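PDB 5Z3K: glucosidase from Croceicoccus marinus, which probably hydrolyses O-glycosidic bonds as a beta-glucosidase of glycoside hydrolase family 39, releasing sugars from beta-linked glucosides. Local coordinates for residues P40-L43 with D44-N48; L123-Y126 with E127-V130; A243-V246 with R247-D251; A378-D381 with M382-T385; R447-G451 with E452-S456. All coordinates share one frame; numbering follows the deposited sequence.

Interaction 1: residues P40-L43 with D44-N48; sequences PDIL and DVWRN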
loop_
_atom_site.group_PDB
_atom_site.type_symbol
_atom_site.label_atom_id
_atom_site.label_comp_id
_atom_site.label_asym_id
_atom_site.label_seq_id
_atom_site.Cartn_x
_atom_site.Cartn_y
_atom_site.Cartn_z
ATOM N N PRO A 40 14.129 -12.359 7.826
ATOM C CA PRO A 40 15.304 -11.636 7.338
ATOM C C PRO A 40 15.200 -10.145 7.614
ATOM O O PRO A 40 14.114 -9.577 7.765
ATOM C CB PRO A 40 15.288 -11.920 5.829
ATOM C CG PRO A 40 13.883 -12.161 5.507
ATOM C CD PRO A 40 13.283 -12.861 6.725
ATOM N N ASP A 41 16.360 -9.495 7.658
ATOM C CA ASP A 41 16.415 -8.037 7.780
ATOM C C ASP A 41 16.431 -7.433 6.378
ATOM O O ASP A 41 17.468 -7.425 5.709
ATOM C CB ASP A 41 17.640 -7.618 8.588
ATOM C CG ASP A 41 17.623 -6.134 8.967
ATOM O OD1 ASP A 41 16.973 -5.326 8.269
ATOM O OD2 ASP A 41 18.273 -5.769 9.974
ATOM N N ILE A 42 15.287 -6.905 5.937
ATOM C CA ILE A 42 15.162 -6.263 4.632
ATOM C C ILE A 42 14.828 -4.776 4.766
ATOM O O ILE A 42 14.356 -4.159 3.817
ATOM C CB ILE A 42 14.115 -6.979 3.755
ATOM C CG1 ILE A 42 12.755 -6.935 4.463
ATOM C CG2 ILE A 42 14.594 -8.423 3.439
ATOM C CD1 ILE A 42 11.615 -7.668 3.781
ATOM N N LEU A 43 15.047 -4.198 5.951
ATOM C CA LEU A 43 14.707 -2.793 6.171
ATOM C C LEU A 43 15.423 -1.872 5.186
ATOM O O LEU A 43 14.864 -0.852 4.753
ATOM C CB LEU A 43 15.053 -2.400 7.610
ATOM C CG LEU A 43 14.713 -0.978 8.030
ATOM C CD1 LEU A 43 13.188 -0.754 7.966
ATOM C CD2 LEU A 43 15.261 -0.680 9.446
ATOM N N ASP A 44 16.669 -2.201 4.824
ATOM C CA ASP A 44 17.384 -1.362 3.867
ATOM C C ASP A 44 16.699 -1.344 2.508
ATOM O O ASP A 44 16.827 -0.359 1.778
ATOM C CB ASP A 44 18.831 -1.828 3.707
ATOM C CG ASP A 44 19.664 -0.856 2.898
ATOM O OD1 ASP A 44 19.893 0.277 3.372
ATOM O OD2 ASP A 44 20.083 -1.225 1.781
ATOM N N VAL A 45 15.997 -2.426 2.139
ATOM C CA VAL A 45 15.256 -2.425 0.876
ATOM C C VAL A 45 14.075 -1.465 0.963
ATOM O O VAL A 45 13.773 -0.742 0.006
ATOM C CB VAL A 45 14.795 -3.851 0.493
ATOM C CG1 VAL A 45 14.070 -3.852 -0.871
ATOM C CG2 VAL A 45 15.972 -4.824 0.458
ATOM N N TRP A 46 13.378 -1.449 2.101
ATOM C CA TRP A 46 12.297 -0.479 2.280
ATOM C C TRP A 46 12.831 0.950 2.197
ATOM O O TRP A 46 12.203 1.833 1.594
ATOM C CB TRP A 46 11.597 -0.710 3.623
ATOM C CG TRP A 46 10.683 -1.889 3.698
ATOM C CD1 TRP A 46 10.675 -2.984 2.889
ATOM C CD2 TRP A 46 9.624 -2.081 4.648
ATOM N NE1 TRP A 46 9.679 -3.854 3.276
ATOM C CE2 TRP A 46 9.015 -3.319 4.351
ATOM C CE3 TRP A 46 9.144 -1.331 5.729
ATOM C CZ2 TRP A 46 7.945 -3.825 5.092
ATOM C CZ3 TRP A 46 8.076 -1.838 6.473
ATOM C CH2 TRP A 46 7.491 -3.071 6.151
ATOM N N ARG A 47 14.001 1.196 2.789
ATOM C CA ARG A 47 14.633 2.508 2.695
ATOM C C ARG A 47 14.949 2.864 1.250
ATOM O O ARG A 47 14.619 3.960 0.782
ATOM C CB ARG A 47 15.914 2.537 3.537
ATOM C CG ARG A 47 16.598 3.894 3.541
ATOM C CD ARG A 47 18.099 3.770 3.827
ATOM N NE ARG A 47 18.723 2.788 2.947
ATOM C CZ ARG A 47 19.000 2.985 1.662
ATOM N NH1 ARG A 47 18.728 4.150 1.077
ATOM N NH2 ARG A 47 19.567 2.010 0.958
ATOM N N ASN A 48 15.589 1.943 0.521
ATOM C CA ASN A 48 15.919 2.200 -0.879
ATOM C C ASN A 48 14.670 2.380 -1.735
ATOM O O ASN A 48 14.689 3.132 -2.722
ATOM C CB ASN A 48 16.779 1.063 -1.425
ATOM C CG ASN A 48 17.531 1.468 -2.655
ATOM O OD1 ASN A 48 18.233 2.480 -2.650
ATOM N ND2 ASN A 48 17.360 0.710 -3.735
HETATM O O HOH W 1 18.428 -3.518 6.790
#

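Interaction 2: residues L123-Y126 with E127-V130; sequences LAKY and EQVV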
loop_
_atom_site.group_PDB
_atom_site.type_symbol
_atom_site.label_atom_id
_atom_site.label_comp_id
_atom_site.label_asym_id
_atom_site.label_seq_id
_atom_site.Cartn_x
_atom_site.Cartn_y
_atom_site.Cartn_z
ATOM N N LEU A 123 -15.970 -2.285 27.383
ATOM C CA LEU A 123 -15.694 -1.228 26.414
ATOM C C LEU A 123 -14.985 -0.050 27.069
ATOM O O LEU A 123 -14.102 0.569 26.461
ATOM C CB LEU A 123 -16.999 -0.784 25.746
ATOM C CG LEU A 123 -16.900 0.044 24.464
ATOM C CD1 LEU A 123 -16.225 -0.755 23.364
ATOM C CD2 LEU A 123 -18.281 0.545 24.018
ATOM N N ALA A 124 -15.345 0.265 28.315
ATOM C CA ALA A 124 -14.693 1.364 29.017
ATOM C C ALA A 124 -13.205 1.092 29.217
ATOM O O ALA A 124 -12.373 1.981 28.993
ATOM C CB ALA A 124 -15.388 1.614 30.359
ATOM N N LYS A 125 -12.843 -0.134 29.616
ATOM C CA LYS A 125 -11.427 -0.456 29.788
ATOM C C LYS A 125 -10.716 -0.561 28.442
ATOM O O LYS A 125 -9.565 -0.130 28.309
ATOM C CB LYS A 125 -11.263 -1.751 30.591
ATOM C CG LYS A 125 -9.822 -2.008 31.086
ATOM C CD LYS A 125 -9.743 -3.227 31.985
ATOM C CE LYS A 125 -8.463 -3.212 32.804
ATOM N NZ LYS A 125 -8.431 -4.274 33.859
ATOM N N TYR A 126 -11.381 -1.139 27.437
ATOM C CA TYR A 126 -10.824 -1.152 26.086
ATOM C C TYR A 126 -10.429 0.259 25.648
ATOM O O TYR A 126 -9.321 0.490 25.148
ATOM C CB TYR A 126 -11.850 -1.771 25.128
ATOM C CG TYR A 126 -11.363 -1.974 23.706
ATOM C CD1 TYR A 126 -10.587 -3.083 23.363
ATOM C CD2 TYR A 126 -11.691 -1.067 22.708
ATOM C CE1 TYR A 126 -10.147 -3.274 22.043
ATOM C CE2 TYR A 126 -11.258 -1.251 21.395
ATOM C CZ TYR A 126 -10.487 -2.357 21.076
ATOM O OH TYR A 126 -10.047 -2.540 19.779
ATOM N N GLU A 127 -11.317 1.228 25.879
ATOM C CA GLU A 127 -11.048 2.604 25.469
ATOM C C GLU A 127 -9.842 3.188 26.209
ATOM O O GLU A 127 -9.006 3.864 25.597
ATOM C CB GLU A 127 -12.306 3.455 25.683
ATOM C CG GLU A 127 -12.167 4.912 25.252
ATOM C CD GLU A 127 -13.492 5.671 25.297
ATOM O OE1 GLU A 127 -14.549 5.020 25.436
ATOM O OE2 GLU A 127 -13.475 6.915 25.179
ATOM N N GLN A 128 -9.732 2.929 27.491
ATOM C CA GLN A 128 -8.607 3.412 28.232
ATOM C C GLN A 128 -7.294 2.810 27.694
ATOM O O GLN A 128 -6.341 3.472 27.560
ATOM C CB GLN A 128 -8.723 3.026 29.710
ATOM C CG GLN A 128 -9.827 3.642 30.499
ATOM C CD GLN A 128 -9.748 3.199 31.968
ATOM O OE1 GLN A 128 -10.290 2.196 32.343
ATOM N NE2 GLN A 128 -8.978 3.905 32.751
ATOM N N VAL A 129 -7.324 1.547 27.375
ATOM C CA VAL A 129 -6.109 0.876 26.927
ATOM C C VAL A 129 -5.716 1.381 25.543
ATOM O O VAL A 129 -4.533 1.609 25.271
ATOM C CB VAL A 129 -6.298 -0.652 26.988
ATOM C CG1 VAL A 129 -5.239 -1.378 26.182
ATOM C CG2 VAL A 129 -6.255 -1.104 28.448
ATOM N N VAL A 130 -6.701 1.636 24.671
ATOM C CA VAL A 130 -6.386 2.211 23.359
ATOM C C VAL A 130 -5.765 3.589 23.524
ATOM O O VAL A 130 -4.792 3.938 22.838
ATOM C CB VAL A 130 -7.635 2.276 22.460
ATOM C CG1 VAL A 130 -7.329 3.088 21.175
ATOM C CG2 VAL A 130 -8.123 0.877 22.109
#

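Interaction 3: residues A243-V246 with R247-D251; sequences AAEV and RAIVD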
loop_
_atom_site.group_PDB
_atom_site.type_symbol
_atom_site.label_atom_id
_atom_site.label_comp_id
_atom_site.label_asym_id
_atom_site.label_seq_id
_atom_site.Cartn_x
_atom_site.Cartn_y
_atom_site.Cartn_z
ATOM N N ALA A 243 -11.753 2.743 -6.447
ATOM C CA ALA A 243 -11.688 3.953 -5.636
ATOM C C ALA A 243 -12.738 4.961 -6.073
ATOM O O ALA A 243 -13.302 5.677 -5.239
ATOM C CB ALA A 243 -10.291 4.579 -5.721
ATOM N N ALA A 244 -13.002 5.045 -7.376
ATOM C CA ALA A 244 -14.034 5.957 -7.855
ATOM C C ALA A 244 -15.388 5.597 -7.260
ATOM O O ALA A 244 -16.130 6.478 -6.806
ATOM C CB ALA A 244 -14.084 5.942 -9.387
ATOM N N GLU A 245 -15.711 4.304 -7.224
ATOM C CA GLU A 245 -16.992 3.876 -6.675
ATOM C C GLU A 245 -17.060 4.118 -5.171
ATOM O O GLU A 245 -18.091 4.564 -4.652
ATOM C CB GLU A 245 -17.232 2.404 -7.002
ATOM C CG GLU A 245 -18.540 1.870 -6.454
ATOM C CD GLU A 245 -19.745 2.559 -7.065
ATOM O OE1 GLU A 245 -19.592 3.182 -8.142
ATOM O OE2 GLU A 245 -20.841 2.479 -6.466
ATOM N N VAL A 246 -15.965 3.852 -4.460
ATOM C CA VAL A 246 -15.944 4.085 -3.021
ATOM C C VAL A 246 -16.082 5.569 -2.727
ATOM O O VAL A 246 -16.799 5.978 -1.804
ATOM C CB VAL A 246 -14.657 3.505 -2.409
ATOM C CG1 VAL A 246 -14.574 3.869 -0.945
ATOM C CG2 VAL A 246 -14.621 2.003 -2.604
ATOM N N ARG A 247 -15.389 6.397 -3.507
ATOM C CA ARG A 247 -15.504 7.840 -3.360
ATOM C C ARG A 247 -16.953 8.286 -3.457
ATOM O O ARG A 247 -17.419 9.087 -2.638
ATOM C CB ARG A 247 -14.664 8.539 -4.431
ATOM C CG ARG A 247 -14.745 10.055 -4.346
ATOM C CD ARG A 247 -13.808 10.558 -3.270
ATOM N NE ARG A 247 -14.493 10.767 -1.997
ATOM C CZ ARG A 247 -13.877 10.930 -0.829
ATOM N NH1 ARG A 247 -12.549 10.894 -0.762
ATOM N NH2 ARG A 247 -14.593 11.129 0.279
ATOM N N ALA A 248 -17.694 7.743 -4.425
ATOM C CA ALA A 248 -19.092 8.145 -4.607
ATOM C C ALA A 248 -19.968 7.751 -3.416
ATOM O O ALA A 248 -20.873 8.502 -3.031
ATOM C CB ALA A 248 -19.644 7.539 -5.895
ATOM N N ILE A 249 -19.735 6.571 -2.834
ATOM C CA ILE A 249 -20.547 6.137 -1.694
ATOM C C ILE A 249 -20.205 6.951 -0.454
ATOM O O ILE A 249 -21.093 7.351 0.313
ATOM C CB ILE A 249 -20.364 4.629 -1.449
ATOM C CG1 ILE A 249 -20.950 3.827 -2.601
ATOM C CG2 ILE A 249 -20.992 4.201 -0.121
ATOM C CD1 ILE A 249 -20.389 2.452 -2.687
ATOM N N VAL A 250 -18.915 7.208 -0.232
ATOM C CA VAL A 250 -18.511 8.017 0.914
ATOM C C VAL A 250 -19.058 9.436 0.791
ATOM O O VAL A 250 -19.539 10.018 1.771
ATOM C CB VAL A 250 -16.977 8.002 1.058
ATOM C CG1 VAL A 250 -16.532 8.982 2.125
ATOM C CG2 VAL A 250 -16.504 6.591 1.394
ATOM N N ASP A 251 -18.998 10.018 -0.409
ATOM C CA ASP A 251 -19.530 11.370 -0.581
ATOM C C ASP A 251 -21.036 11.403 -0.347
ATOM O O ASP A 251 -21.573 12.398 0.158
ATOM C CB ASP A 251 -19.227 11.893 -1.983
ATOM C CG ASP A 251 -17.771 12.281 -2.184
ATOM O OD1 ASP A 251 -17.007 12.415 -1.197
ATOM O OD2 ASP A 251 -17.396 12.454 -3.362
#

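Interaction 4: residues A378-D381 with M382-T385; sequences AIPD and MYLT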
loop_
_atom_site.group_PDB
_atom_site.type_symbol
_atom_site.label_atom_id
_atom_site.label_comp_id
_atom_site.label_asym_id
_atom_site.label_seq_id
_atom_site.Cartn_x
_atom_site.Cartn_y
_atom_site.Cartn_z
ATOM N N ALA A 378 0.775 -6.883 -19.693
ATOM C CA ALA A 378 -0.303 -7.391 -20.539
ATOM C C ALA A 378 -1.285 -8.189 -19.690
ATOM O O ALA A 378 -0.892 -9.156 -19.030
ATOM C CB ALA A 378 0.257 -8.259 -21.671
ATOM N N ILE A 379 -2.549 -7.774 -19.696
ATOM C CA ILE A 379 -3.599 -8.613 -19.111
ATOM C C ILE A 379 -3.646 -9.932 -19.874
ATOM O O ILE A 379 -3.707 -9.918 -21.118
ATOM C CB ILE A 379 -4.964 -7.904 -19.180
ATOM C CG1 ILE A 379 -4.981 -6.641 -18.312
ATOM C CG2 ILE A 379 -6.074 -8.855 -18.761
ATOM C CD1 ILE A 379 -6.128 -5.694 -18.659
ATOM N N PRO A 380 -3.598 -11.084 -19.210
ATOM C CA PRO A 380 -3.669 -12.352 -19.949
ATOM C C PRO A 380 -5.009 -12.515 -20.657
ATOM O O PRO A 380 -6.051 -12.042 -20.188
ATOM C CB PRO A 380 -3.467 -13.412 -18.858
ATOM C CG PRO A 380 -2.723 -12.679 -17.759
ATOM C CD PRO A 380 -3.279 -11.284 -17.784
ATOM N N ASP A 381 -4.970 -13.214 -21.799
ATOM C CA ASP A 381 -6.158 -13.362 -22.642
ATOM C C ASP A 381 -7.364 -13.860 -21.862
ATOM O O ASP A 381 -8.479 -13.360 -22.046
ATOM C CB ASP A 381 -5.878 -14.322 -23.801
ATOM C CG ASP A 381 -4.754 -13.858 -24.680
ATOM O OD1 ASP A 381 -4.724 -12.659 -25.021
ATOM O OD2 ASP A 381 -3.890 -14.691 -25.020
HETATM N N MSE A 382 -7.175 -14.842 -20.987
HETATM C CA MSE A 382 -8.334 -15.431 -20.340
HETATM C C MSE A 382 -9.035 -14.419 -19.442
HETATM O O MSE A 382 -10.210 -14.583 -19.132
HETATM C CB MSE A 382 -7.952 -16.673 -19.548
HETATM C CG MSE A 382 -6.951 -16.424 -18.469
HETATM SE SE MSE A 382 -6.853 -17.951 -17.257
HETATM C CE MSE A 382 -5.099 -17.570 -16.548
ATOM N N TYR A 383 -8.337 -13.352 -19.057
ATOM C CA TYR A 383 -8.967 -12.309 -18.257
ATOM C C TYR A 383 -9.572 -11.192 -19.101
ATOM O O TYR A 383 -10.120 -10.236 -18.539
ATOM C CB TYR A 383 -7.962 -11.742 -17.243
ATOM C CG TYR A 383 -7.625 -12.739 -16.153
ATOM C CD1 TYR A 383 -8.492 -12.965 -15.084
ATOM C CD2 TYR A 383 -6.449 -13.476 -16.209
ATOM C CE1 TYR A 383 -8.179 -13.900 -14.095
ATOM C CE2 TYR A 383 -6.139 -14.400 -15.240
ATOM C CZ TYR A 383 -6.994 -14.611 -14.186
ATOM O OH TYR A 383 -6.637 -15.541 -13.234
ATOM N N LEU A 384 -9.525 -11.306 -20.429
ATOM C CA LEU A 384 -10.187 -10.348 -21.311
ATOM C C LEU A 384 -11.546 -10.841 -21.802
ATOM O O LEU A 384 -12.177 -10.176 -22.628
ATOM C CB LEU A 384 -9.278 -10.011 -22.491
ATOM C CG LEU A 384 -8.023 -9.244 -22.047
ATOM C CD1 LEU A 384 -6.934 -9.258 -23.111
ATOM C CD2 LEU A 384 -8.375 -7.815 -21.647
ATOM N N THR A 385 -12.011 -11.981 -21.300
ATOM C CA THR A 385 -13.351 -12.476 -21.577
ATOM C C THR A 385 -14.320 -11.915 -20.544
ATOM O O THR A 385 -14.054 -11.977 -19.342
ATOM C CB THR A 385 -13.361 -14.004 -21.534
ATOM O OG1 THR A 385 -12.376 -14.510 -22.442
ATOM C CG2 THR A 385 -14.730 -14.544 -21.909
#

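Interaction 5: residues R447-G451 with E452-S456; sequences RDHKG and EMLDS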
loop_
_atom_site.group_PDB
_atom_site.type_symbol
_atom_site.label_atom_id
_atom_site.label_comp_id
_atom_site.label_asym_id
_atom_site.label_seq_id
_atom_site.Cartn_x
_atom_site.Cartn_y
_atom_site.Cartn_z
ATOM N N ARG A 447 12.172 -10.765 -16.347
ATOM C CA ARG A 447 12.442 -12.182 -16.139
ATOM C C ARG A 447 13.923 -12.465 -15.931
ATOM O O ARG A 447 14.275 -13.539 -15.421
ATOM C CB ARG A 447 11.912 -12.999 -17.319
ATOM C CG ARG A 447 12.572 -12.680 -18.647
ATOM C CD ARG A 447 12.357 -13.809 -19.660
ATOM N NE ARG A 447 10.973 -14.293 -19.708
ATOM C CZ ARG A 447 10.569 -15.471 -19.234
ATOM N NH1 ARG A 447 11.438 -16.295 -18.655
ATOM N NH2 ARG A 447 9.296 -15.824 -19.333
ATOM N N ASP A 448 14.792 -11.521 -16.275
ATOM C CA ASP A 448 16.230 -11.698 -16.132
ATOM C C ASP A 448 16.877 -10.739 -15.141
ATOM O O ASP A 448 18.095 -10.813 -14.944
ATOM C CB ASP A 448 16.918 -11.538 -17.498
ATOM C CG ASP A 448 16.435 -12.556 -18.513
ATOM O OD1 ASP A 448 16.282 -13.735 -18.137
ATOM O OD2 ASP A 448 16.185 -12.172 -19.678
ATOM N N HIS A 449 16.121 -9.829 -14.531
ATOM C CA HIS A 449 16.731 -8.788 -13.717
ATOM C C HIS A 449 15.834 -8.443 -12.543
ATOM O O HIS A 449 14.602 -8.512 -12.638
ATOM C CB HIS A 449 16.997 -7.518 -14.528
ATOM C CG HIS A 449 17.820 -7.755 -15.747
ATOM N ND1 HIS A 449 19.196 -7.702 -15.734
ATOM C CD2 HIS A 449 17.465 -8.073 -17.013
ATOM C CE1 HIS A 449 19.653 -7.955 -16.948
ATOM N NE2 HIS A 449 18.623 -8.187 -17.740
ATOM N N LYS A 450 16.478 -8.024 -11.451
ATOM C CA LYS A 450 15.838 -7.745 -10.169
ATOM C C LYS A 450 15.905 -6.269 -9.795
ATOM O O LYS A 450 16.008 -5.932 -8.613
ATOM C CB LYS A 450 16.479 -8.566 -9.054
ATOM C CG LYS A 450 16.865 -9.982 -9.426
ATOM C CD LYS A 450 17.654 -10.666 -8.280
ATOM C CE LYS A 450 18.732 -9.748 -7.736
ATOM N NZ LYS A 450 19.858 -10.533 -7.144
ATOM N N GLY A 451 15.869 -5.373 -10.776
ATOM C CA GLY A 451 15.922 -3.960 -10.463
ATOM C C GLY A 451 17.300 -3.332 -10.466
ATOM O O GLY A 451 17.406 -2.130 -10.179
ATOM N N GLU A 452 18.356 -4.091 -10.784
ATOM C CA GLU A 452 19.698 -3.534 -10.794
ATOM C C GLU A 452 19.908 -2.666 -12.031
ATOM O O GLU A 452 19.137 -2.712 -13.001
ATOM C CB GLU A 452 20.770 -4.641 -10.752
ATOM C CG GLU A 452 20.946 -5.438 -12.071
ATOM C CD GLU A 452 20.016 -6.644 -12.156
ATOM O OE1 GLU A 452 18.976 -6.637 -11.465
ATOM O OE2 GLU A 452 20.318 -7.600 -12.909
HETATM N N MSE A 453 20.971 -1.865 -11.975
HETATM C CA MSE A 453 21.363 -0.994 -13.081
HETATM C C MSE A 453 21.840 -1.823 -14.258
HETATM O O MSE A 453 22.626 -2.755 -14.084
HETATM C CB MSE A 453 22.464 -0.035 -12.649
HETATM C CG MSE A 453 22.900 0.919 -13.740
HETATM SE SE MSE A 453 24.532 1.874 -13.265
HETATM C CE MSE A 453 24.004 2.682 -11.573
ATOM N N LEU A 454 21.378 -1.491 -15.460
ATOM C CA LEU A 454 21.802 -2.235 -16.642
ATOM C C LEU A 454 22.899 -1.536 -17.425
ATOM O O LEU A 454 23.838 -2.196 -17.899
ATOM C CB LEU A 454 20.610 -2.499 -17.562
ATOM C CG LEU A 454 19.562 -3.482 -17.034
ATOM C CD1 LEU A 454 18.968 -4.266 -18.186
ATOM C CD2 LEU A 454 20.138 -4.428 -15.977
ATOM N N ASP A 455 22.815 -0.218 -17.562
ATOM C CA ASP A 455 23.825 0.537 -18.285
ATOM C C ASP A 455 23.724 1.996 -17.876
ATOM O O ASP A 455 22.815 2.401 -17.144
ATOM C CB ASP A 455 23.684 0.389 -19.807
ATOM C CG ASP A 455 22.249 0.457 -20.277
ATOM O OD1 ASP A 455 21.456 1.192 -19.659
ATOM O OD2 ASP A 455 21.919 -0.220 -21.280
ATOM N N SER A 456 24.672 2.782 -18.373
ATOM C CA SER A 456 24.748 4.198 -18.062
ATOM C C SER A 456 25.760 4.843 -18.990
ATOM O O SER A 456 26.686 4.188 -19.484
ATOM C CB SER A 456 25.141 4.444 -16.608
ATOM O OG SER A 456 26.510 4.172 -16.423
#

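Interaction 1: residues P40-L43 with D44-N48
Ile42 O is the first carbonyl of the helical turn that opens here, and it receives Val45 N at 2.9 Å. Trp46 N also reaches Ile42 O, in a weak bond of 3.4 Å. One residue on, Arg47 N meets Leu43 O at 3.0 Å, the first i+4 to i bond of normal strength after the weak one from Trp46 N. Side chains add little across the junction: Val45 CG2, set beside its own backbone N with CG1 anti to it (chi1 -177°), stands 4.4 Å from Ile42 CB. The indole nitrogen NE1 of Trp46 lies 4.3 Å from Ile42 CD1 and is bonded to Ala304 O.

Around this core, polar groups fix the start of helix 43-48. Asp41 OD1 accepts Leu43 N at 3.2 Å, closing an Asx turn that spans Ile42, the N-cap residue. A water donates to the same Asp41 OD1 and accepts from Asp44 N, so the carboxylate serves a second helix-start amide indirectly. Further along, Arg47 grips Asp44 side-on: NE lies 2.8 Å from Asp44 OD1, and NH2 shares that oxygen from the same face of the carboxylate.

With Asp41 and Asp44 both at the N-terminal end, the negative charge probably interacts favourably with the helix dipole, while the guanidinium of Arg47 would offset part of the charge on Asp44.

Interaction 2: residues L123-Y126 with E127-V130
Glu127, Gln128, Val129 and Val130 each give their backbone N-H to the carbonyl four residues earlier, from Glu127 N on Leu123 O at 2.9 Å to Val130 N on Tyr126 O at 2.9 Å, in an unbroken alpha-helical ladder. On the inner side of this helix, Tyr126 and Val130 form the main side-chain pair, one turn apart. Val130 CG2 sits over one face of the phenol ring, 4.1 Å from the Tyr126 ring centroid and 22° off the normal, a CH-pi contact displaced toward the rim. Its closest ring atom is Tyr126 CE2, at 3.9 Å. With CG of Tyr126 anti to the backbone N (chi1 -174°), the ring projects outward and leans forward far enough for Val130 CG2 to meet its face. The same methyl also rests 3.3 Å from Tyr126 O.

On the outer side Gln128 CG packs 3.4 Å from Ala124 O, and its amide oxygen OE1 lies over the backbone of Lys125. Lys125 itself extends away to carbonyls of Trp76 and Ala78, while Glu127 forms salt bridges to Arg181 and Arg185 of helix 169-186.

Helix 123-138 packs on strand 104-109, helix 169-186 and the loops that carry Leu63 and Phe73: Tyr126 and Val130 both touch Ile109 of the barrel strand and Leu63, Leu123 and Tyr126 meet Met175 of the neighbouring helix, and Val129 packs on Phe73.

Interaction 3: residues A243-V246 with R247-D251
Ala243 O and Ala244 O receive Arg247 N and Ala248 N in the middle of helix 238-252, the helix of the beta-alpha-beta unit that joins strands 223-229 and 259-266 of the TIM barrel. Glu245 O and Val246 O continue the series, taking Ile249 N and Val250 N. The bond from Arg247 N to Ala243 O is the shortest at 2.8 Å, and that from Val250 N to Val246 O is the straightest, with an N-H...O angle of 171°.

The guanidinium of Arg247 divides its donors between Asp251 and Thr258 O. NE and NH2 each make a weak bond of 3.1 Å to the single oxygen OD1 of Asp251, a salt bridge one turn along the helix, whereas NH1 goes to Thr258 O in the loop ahead of strand 259-266. Bends in the arginine chain at chi2 (81°) and chi3 bring the group round to both.

The apolar flank is carried by Val246 and Val250, which share Leu224 and Leu260 of the two flanking strands. The exposed Glu245 bends at chi2 and lays OE2 3.8 Å from CD1 of the buried Ile249. Across the valine pair, Val246 CG1 lies 4.1 Å from Val250 CG2.

Interaction 4: residues A378-D381 with M382-T385
The CG2 methyl of Ile379 is the bump of this turn, and it fits into the notch between two side chains brought back to it by a short 3-10 turn. It lies 3.8 Å from Tyr383 CB and an equal 3.8 Å from Leu384 CD2, touching the stem of one and the tip of the other. With CG1 beside the backbone N of Ile379 (chi1 -65°), the CG2 branch is left anti to it, which turns it toward the returning chain. Leu384 adds CD1, 3.8 Å from Ile379 O, and CG, 3.8 Å from Ile379 CG2. The pyrrolidine ring of Pro380 lies beside the phenol, with its CB 4.0 Å from Tyr383 CD2, at the edge of the aromatic ring and in its plane.

Two backbone bonds hold the curve: Tyr383 N to Pro380 O at 2.9 Å, and Leu384 N to Asp381 O at 2.8 Å, both i+3 to i. Outside the turn, Ile379 touches Asp235 and Tyr383 lies against Arg234 and Arg412, while Asp381 makes a salt bridge to Arg417.

Apolar groups therefore fill the inner side of this loop between strands 369-376 and 391-394, and the carboxylate of Asp381 is turned to an arginine, where its charge is probably balanced.

Interaction 5: residues R447-G451 with E452-S456
Glu452 folds its carboxylate back over the corner that leads from strand 438-446 into strand 452-459, an edge strand of the nine-stranded beta-sheet beside the barrel, and there it bonds to two residues of the preceding loop. The hydrogen bonds come first. His449 ND1 donates to Glu452 OE2 at 3.0 Å, a His-carboxylate bond in which the oxygen lies near the imidazole plane but is approached from well above the plane of its own carboxylate. The imidazole and carboxylate planes are 52° apart, so the two groups meet edge-on to the ring rather than stacked. Lys450 N donates at 2.9 Å to the other oxygen of Glu452, OE1, which accepts on its syn lone pair. Glu452 can reach both donors because CG sits between its backbone N and carbonyl carbon (chi1 73°) and the chain bends again at chi2.

Charge is a weaker part of the account: Lys450 NZ stays 5.9 Å from Glu452 OE1, too far for a salt bridge, although its field may still favour the ionised carboxylate. Backbone conformation also matters, for Gly451 has a positive phi that helps turn the chain, and Glu452 N is buried with no hydrogen-bond partner.

Nonpolar contact comes from Leu454, whose side chain also touches Arg442 and Arg444 of strand 438-446. It covers one face of the imidazole: CD1 stands over the ring's centre in a CH-pi contact, 4.0 Å from the His449 centroid and 13° off the normal, while CD2 comes within 3.4 Å of His449 ND1.

In the fold
Interactions 1, 2 and 3 belong to the barrel part of the chain, while interaction 5 sits on the beta-sheet beside it and interaction 4 in a loop leaving that sheet. The first four are partly buried; interaction 5 is at the surface. Interactions 2 and 3 share alpha-helical bonding with apolar pairs facing barrel strands, yet one has an aromatic face and the other only valines. Interaction 1 differs in adding an Asx turn and a bridging water to the start of a helix. Interaction 4 is a 3-10 turn dominated by methyl packing, interaction 5 a strand corner dominated by a His-carboxylate bond. Centres of interactions 2 and 5 lie about 51 Å apart, on opposite sides of the chain's centre.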